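Local structure of pyruvate kinase (Cryptosporidium parvum, 4DRS) at residues I265-V277 and S287-I301. The protein probably catalyses the last step of glycolysis, transferring the phosphate of phosphoenolpyruvate to ADP to give pyruvate and ATP, with magnesium and potassium as cofactors. Sequence-based numbering, arbitrary orientation.
Sequences IKIISKIENLEGV and SDGIMVARGDLGMEI
Ile267 N meets the carboxylate of Asp288 at the start of the pairing: OD2 of Asp288 takes the amide at 2.8 Å on its anti side, while OD1 forms a salt bridge with Arg248. The bond is returned by the backbone, Asp288 N to Ile267 O. From here strands 266-271 and 289-293 run parallel. Gly289, paired with Ile268, brings no side chain to that face, where CG2 of Ile268 packs on CB of Met291. Ser269 gives its amide to Gly289 O and takes Met291 N on Ser269 O at 2.8 Å, almost straight at 174°; on the outer face its OG donates to Ser287 OG over 2.7 Å, and Ser287 OG is also bonded to Ile283 O. Lys270 and Met291 lie side by side inside the barrel, CG of Lys270 3.7 Å from SD of Met291. NZ of Lys270 forms salt bridges with Glu272 OE2 and Asp109 OD1 and a hydrogen bond with Ser236 OG, near Arg74, a residue that binds ADP when the nucleotide is present. Past Ile271 the chain leaves strand 266-271, and Glu272 O receives Asp296 N at 2.7 Å and, weakly, Leu297 N. Glu272 OE2 also accepts from Phe237 N. Asn273 caps helix 274-278 through OD1 to Gly276 N, while its ND2 bonds to Gln239 OE1; Leu274 N is held by Glu300 OE1, whose extended chain (chi2 179°) reaches across. CD1 of Leu297 packs against CG2 of Val277. These neighbouring TIM-barrel strands are joined by a right-handed beta-alpha-beta crossover: strand 232-235 bonds to the other edge of 266-271, while helices 241-252 and 280-286 cover the outer face.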
loop_
_atom_site.group_PDB
_atom_site.type_symbol
_atom_site.label_atom_id
_atom_site.label_comp_id
_atom_site.label_asym_id
_atom_site.label_seq_id
_atom_site.Cartn_x
_atom_site.Cartn_y
_atom_site.Cartn_z
ATOM N N ILE A 265 4.521 39.444 14.274
ATOM C CA ILE A 265 5.007 39.499 12.895
ATOM C C ILE A 265 5.847 38.260 12.568
ATOM O O ILE A 265 6.660 37.820 13.378
ATOM C CB ILE A 265 5.796 40.813 12.615
ATOM C CG1 ILE A 265 6.014 41.003 11.109
ATOM C CG2 ILE A 265 7.116 40.850 13.394
ATOM C CD1 ILE A 265 6.485 42.385 10.709
ATOM N N LYS A 266 5.644 37.709 11.374
ATOM C CA LYS A 266 6.249 36.431 11.004
ATOM C C LYS A 266 7.536 36.567 10.203
ATOM O O LYS A 266 7.628 37.367 9.274
ATOM C CB LYS A 266 5.227 35.542 10.286
ATOM C CG LYS A 266 4.252 34.898 11.253
ATOM C CD LYS A 266 2.898 34.637 10.621
ATOM C CE LYS A 266 1.821 34.586 11.700
ATOM N NZ LYS A 266 1.670 35.893 12.414
ATOM N N ILE A 267 8.532 35.783 10.598
ATOM C CA ILE A 267 9.837 35.782 9.953
ATOM C C ILE A 267 9.870 34.716 8.870
ATOM O O ILE A 267 9.698 33.524 9.144
ATOM C CB ILE A 267 10.976 35.528 10.966
ATOM C CG1 ILE A 267 10.985 36.625 12.036
ATOM C CG2 ILE A 267 12.323 35.442 10.253
ATOM C CD1 ILE A 267 11.877 36.320 13.224
ATOM N N ILE A 268 10.085 35.162 7.642
ATOM C CA ILE A 268 10.190 34.269 6.504
ATOM C C ILE A 268 11.617 34.354 5.981
ATOM O O ILE A 268 12.036 35.389 5.469
ATOM C CB ILE A 268 9.149 34.631 5.419
ATOM C CG1 ILE A 268 7.739 34.526 6.016
ATOM C CG2 ILE A 268 9.297 33.733 4.193
ATOM C CD1 ILE A 268 6.656 35.106 5.143
ATOM N N SER A 269 12.375 33.279 6.156
ATOM C CA SER A 269 13.777 33.279 5.763
ATOM C C SER A 269 13.930 32.904 4.298
ATOM O O SER A 269 13.342 31.925 3.833
ATOM C CB SER A 269 14.586 32.343 6.648
ATOM O OG SER A 269 14.607 32.816 7.982
ATOM N N LYS A 270 14.710 33.708 3.582
ATOM C CA LYS A 270 14.972 33.493 2.168
ATOM C C LYS A 270 16.269 32.725 1.989
ATOM O O LYS A 270 17.345 33.191 2.385
ATOM C CB LYS A 270 15.050 34.828 1.426
ATOM C CG LYS A 270 13.727 35.584 1.373
ATOM C CD LYS A 270 13.915 37.040 0.985
ATOM C CE LYS A 270 14.454 37.184 -0.429
ATOM N NZ LYS A 270 14.735 38.611 -0.730
ATOM N N ILE A 271 16.152 31.534 1.411
ATOM C CA ILE A 271 17.302 30.728 1.056
ATOM C C ILE A 271 17.736 31.164 -0.337
ATOM O O ILE A 271 17.043 30.909 -1.324
ATOM C CB ILE A 271 16.970 29.220 1.103
ATOM C CG1 ILE A 271 16.298 28.849 2.439
ATOM C CG2 ILE A 271 18.218 28.377 0.836
ATOM C CD1 ILE A 271 17.089 29.207 3.681
ATOM N N GLU A 272 18.874 31.844 -0.400
ATOM C CA GLU A 272 19.330 32.502 -1.622
ATOM C C GLU A 272 20.772 32.141 -1.981
ATOM O O GLU A 272 21.326 32.678 -2.942
ATOM C CB GLU A 272 19.240 34.024 -1.467
ATOM C CG GLU A 272 17.837 34.579 -1.356
ATOM C CD GLU A 272 17.818 36.090 -1.374
ATOM O OE1 GLU A 272 17.935 36.684 -2.472
ATOM O OE2 GLU A 272 17.680 36.683 -0.286
ATOM N N ASN A 273 21.386 31.259 -1.198
ATOM C CA ASN A 273 22.755 30.825 -1.467
ATOM C C ASN A 273 23.093 29.469 -0.856
ATOM O O ASN A 273 22.277 28.887 -0.131
ATOM C CB ASN A 273 23.778 31.899 -1.047
ATOM C CG ASN A 273 23.828 32.132 0.455
ATOM O OD1 ASN A 273 23.265 31.379 1.253
ATOM N ND2 ASN A 273 24.527 33.186 0.847
ATOM N N LEU A 274 24.299 28.986 -1.150
ATOM C CA LEU A 274 24.740 27.651 -0.742
ATOM C C LEU A 274 24.736 27.465 0.776
ATOM O O LEU A 274 24.291 26.425 1.269
ATOM C CB LEU A 274 26.120 27.323 -1.342
ATOM C CG LEU A 274 26.709 25.915 -1.151
ATOM C CD1 LEU A 274 25.752 24.817 -1.613
ATOM C CD2 LEU A 274 28.051 25.787 -1.863
ATOM N N GLU A 275 25.217 28.472 1.505
ATOM C CA GLU A 275 25.227 28.430 2.970
ATOM C C GLU A 275 23.838 28.154 3.534
ATOM O O GLU A 275 23.664 27.256 4.364
ATOM C CB GLU A 275 25.792 29.725 3.561
ATOM C CG GLU A 275 27.261 29.651 3.951
ATOM C CD GLU A 275 27.512 28.728 5.136
ATOM O OE1 GLU A 275 26.913 28.952 6.213
ATOM O OE2 GLU A 275 28.319 27.784 4.996
ATOM N N GLY A 276 22.858 28.923 3.066
ATOM C CA GLY A 276 21.463 28.730 3.443
ATOM C C GLY A 276 20.954 27.328 3.163
ATOM O O GLY A 276 20.226 26.762 3.979
ATOM N N VAL A 277 21.331 26.774 2.011
ATOM C CA VAL A 277 20.960 25.402 1.649
ATOM C C VAL A 277 21.595 24.381 2.609
ATOM O O VAL A 277 20.911 23.478 3.097
ATOM C CB VAL A 277 21.325 25.058 0.182
ATOM C CG1 VAL A 277 20.940 23.621 -0.148
ATOM C CG2 VAL A 277 20.657 26.023 -0.790
ATOM N N SER A 287 12.563 29.474 11.776
ATOM C CA SER A 287 11.728 30.467 11.098
ATOM C C SER A 287 10.231 30.162 11.173
ATOM O O SER A 287 9.838 29.071 11.563
ATOM C CB SER A 287 12.170 30.609 9.639
ATOM O OG SER A 287 13.559 30.880 9.549
ATOM N N ASP A 288 9.402 31.142 10.813
ATOM C CA ASP A 288 7.956 30.938 10.706
ATOM C C ASP A 288 7.597 30.457 9.306
ATOM O O ASP A 288 6.493 29.977 9.078
ATOM C CB ASP A 288 7.191 32.227 11.016
ATOM C CG ASP A 288 7.456 32.747 12.420
ATOM O OD1 ASP A 288 7.479 31.930 13.364
ATOM O OD2 ASP A 288 7.631 33.975 12.587
ATOM N N GLY A 289 8.537 30.598 8.377
ATOM C CA GLY A 289 8.342 30.190 6.998
ATOM C C GLY A 289 9.621 30.298 6.187
ATOM O O GLY A 289 10.602 30.904 6.632
ATOM N N ILE A 290 9.601 29.702 4.997
ATOM C CA ILE A 290 10.733 29.727 4.070
ATOM C C ILE A 290 10.341 30.324 2.713
ATOM O O ILE A 290 9.246 30.079 2.206
ATOM C CB ILE A 290 11.325 28.302 3.872
ATOM C CG1 ILE A 290 12.041 27.816 5.148
ATOM C CG2 ILE A 290 12.241 28.222 2.649
ATOM C CD1 ILE A 290 13.221 28.658 5.592
ATOM N N MET A 291 11.237 31.123 2.146
ATOM C CA MET A 291 11.131 31.536 0.754
ATOM C C MET A 291 12.328 31.002 -0.034
ATOM O O MET A 291 13.479 31.180 0.369
ATOM C CB MET A 291 11.055 33.058 0.639
ATOM C CG MET A 291 10.829 33.576 -0.778
ATOM S SD MET A 291 10.861 35.383 -0.916
ATOM C CE MET A 291 9.480 35.860 0.130
ATOM N N VAL A 292 12.039 30.329 -1.140
ATOM C CA VAL A 292 13.065 29.889 -2.069
ATOM C C VAL A 292 13.138 30.911 -3.197
ATOM O O VAL A 292 12.177 31.078 -3.952
ATOM C CB VAL A 292 12.760 28.489 -2.637
ATOM C CG1 VAL A 292 13.844 28.066 -3.618
ATOM C CG2 VAL A 292 12.634 27.479 -1.504
ATOM N N ALA A 293 14.274 31.601 -3.286
ATOM C CA ALA A 293 14.457 32.688 -4.250
ATOM C C ALA A 293 15.770 32.586 -5.028
ATOM O O ALA A 293 16.685 31.862 -4.632
ATOM C CB ALA A 293 14.349 34.040 -3.553
ATOM N N ARG A 294 15.846 33.339 -6.125
ATOM C CA ARG A 294 16.961 33.298 -7.078
ATOM C C ARG A 294 18.328 33.537 -6.418
ATOM O O ARG A 294 19.206 32.669 -6.471
ATOM C CB ARG A 294 16.704 34.297 -8.218
ATOM C CG ARG A 294 17.300 33.908 -9.565
ATOM C CD ARG A 294 16.301 34.124 -10.700
ATOM N NE ARG A 294 16.851 33.763 -12.012
ATOM C CZ ARG A 294 16.133 33.572 -13.118
ATOM N NH1 ARG A 294 14.813 33.696 -13.101
ATOM N NH2 ARG A 294 16.741 33.252 -14.250
ATOM N N GLY A 295 18.492 34.703 -5.795
ATOM C CA GLY A 295 19.730 35.064 -5.099
ATOM C C GLY A 295 21.011 34.745 -5.851
ATOM O O GLY A 295 21.121 35.004 -7.050
ATOM N N ASP A 296 21.975 34.171 -5.135
ATOM C CA ASP A 296 23.276 33.814 -5.694
ATOM C C ASP A 296 23.400 32.333 -6.043
ATOM O O ASP A 296 24.360 31.933 -6.706
ATOM C CB ASP A 296 24.396 34.187 -4.717
ATOM C CG ASP A 296 24.659 35.676 -4.670
ATOM O OD1 ASP A 296 24.345 36.376 -5.661
ATOM O OD2 ASP A 296 25.192 36.147 -3.641
ATOM N N LEU A 297 22.435 31.532 -5.592
ATOM C CA LEU A 297 22.476 30.072 -5.726
ATOM C C LEU A 297 22.925 29.593 -7.111
ATOM O O LEU A 297 23.770 28.697 -7.217
ATOM C CB LEU A 297 21.120 29.460 -5.355
ATOM C CG LEU A 297 21.049 27.940 -5.167
ATOM C CD1 LEU A 297 22.070 27.449 -4.148
ATOM C CD2 LEU A 297 19.640 27.518 -4.771
ATOM N N GLY A 298 22.376 30.212 -8.157
ATOM C CA GLY A 298 22.694 29.861 -9.542
ATOM C C GLY A 298 24.130 30.106 -9.974
ATOM O O GLY A 298 24.485 29.855 -11.128
ATOM N N MET A 299 24.956 30.589 -9.047
ATOM C CA MET A 299 26.360 30.887 -9.319
ATOM C C MET A 299 27.311 30.078 -8.439
ATOM O O MET A 299 28.526 30.104 -8.647
ATOM C CB MET A 299 26.628 32.373 -9.099
ATOM C CG MET A 299 26.133 33.293 -10.201
ATOM S SD MET A 299 26.158 35.020 -9.675
ATOM C CE MET A 299 27.744 35.108 -8.842
ATOM N N GLU A 300 26.756 29.372 -7.457
ATOM C CA GLU A 300 27.565 28.643 -6.482
ATOM C C GLU A 300 27.457 27.133 -6.681
ATOM O O GLU A 300 28.322 26.373 -6.242
ATOM C CB GLU A 300 27.161 29.035 -5.058
ATOM C CG GLU A 300 27.182 30.539 -4.806
ATOM C CD GLU A 300 26.753 30.913 -3.400
ATOM O OE1 GLU A 300 25.832 30.269 -2.858
ATOM O OE2 GLU A 300 27.336 31.862 -2.837
ATOM N N ILE A 301 26.385 26.713 -7.346
ATOM C CA ILE A 301 26.158 25.308 -7.671
ATOM C C ILE A 301 25.857 25.184 -9.166
ATOM O O ILE A 301 25.547 26.187 -9.812
ATOM C CB ILE A 301 25.010 24.698 -6.826
ATOM C CG1 ILE A 301 23.647 25.284 -7.225
ATOM C CG2 ILE A 301 25.275 24.900 -5.339
ATOM C CD1 ILE A 301 22.469 24.401 -6.867
HETATM O O HOH W 1 16.877 37.178 -5.588
#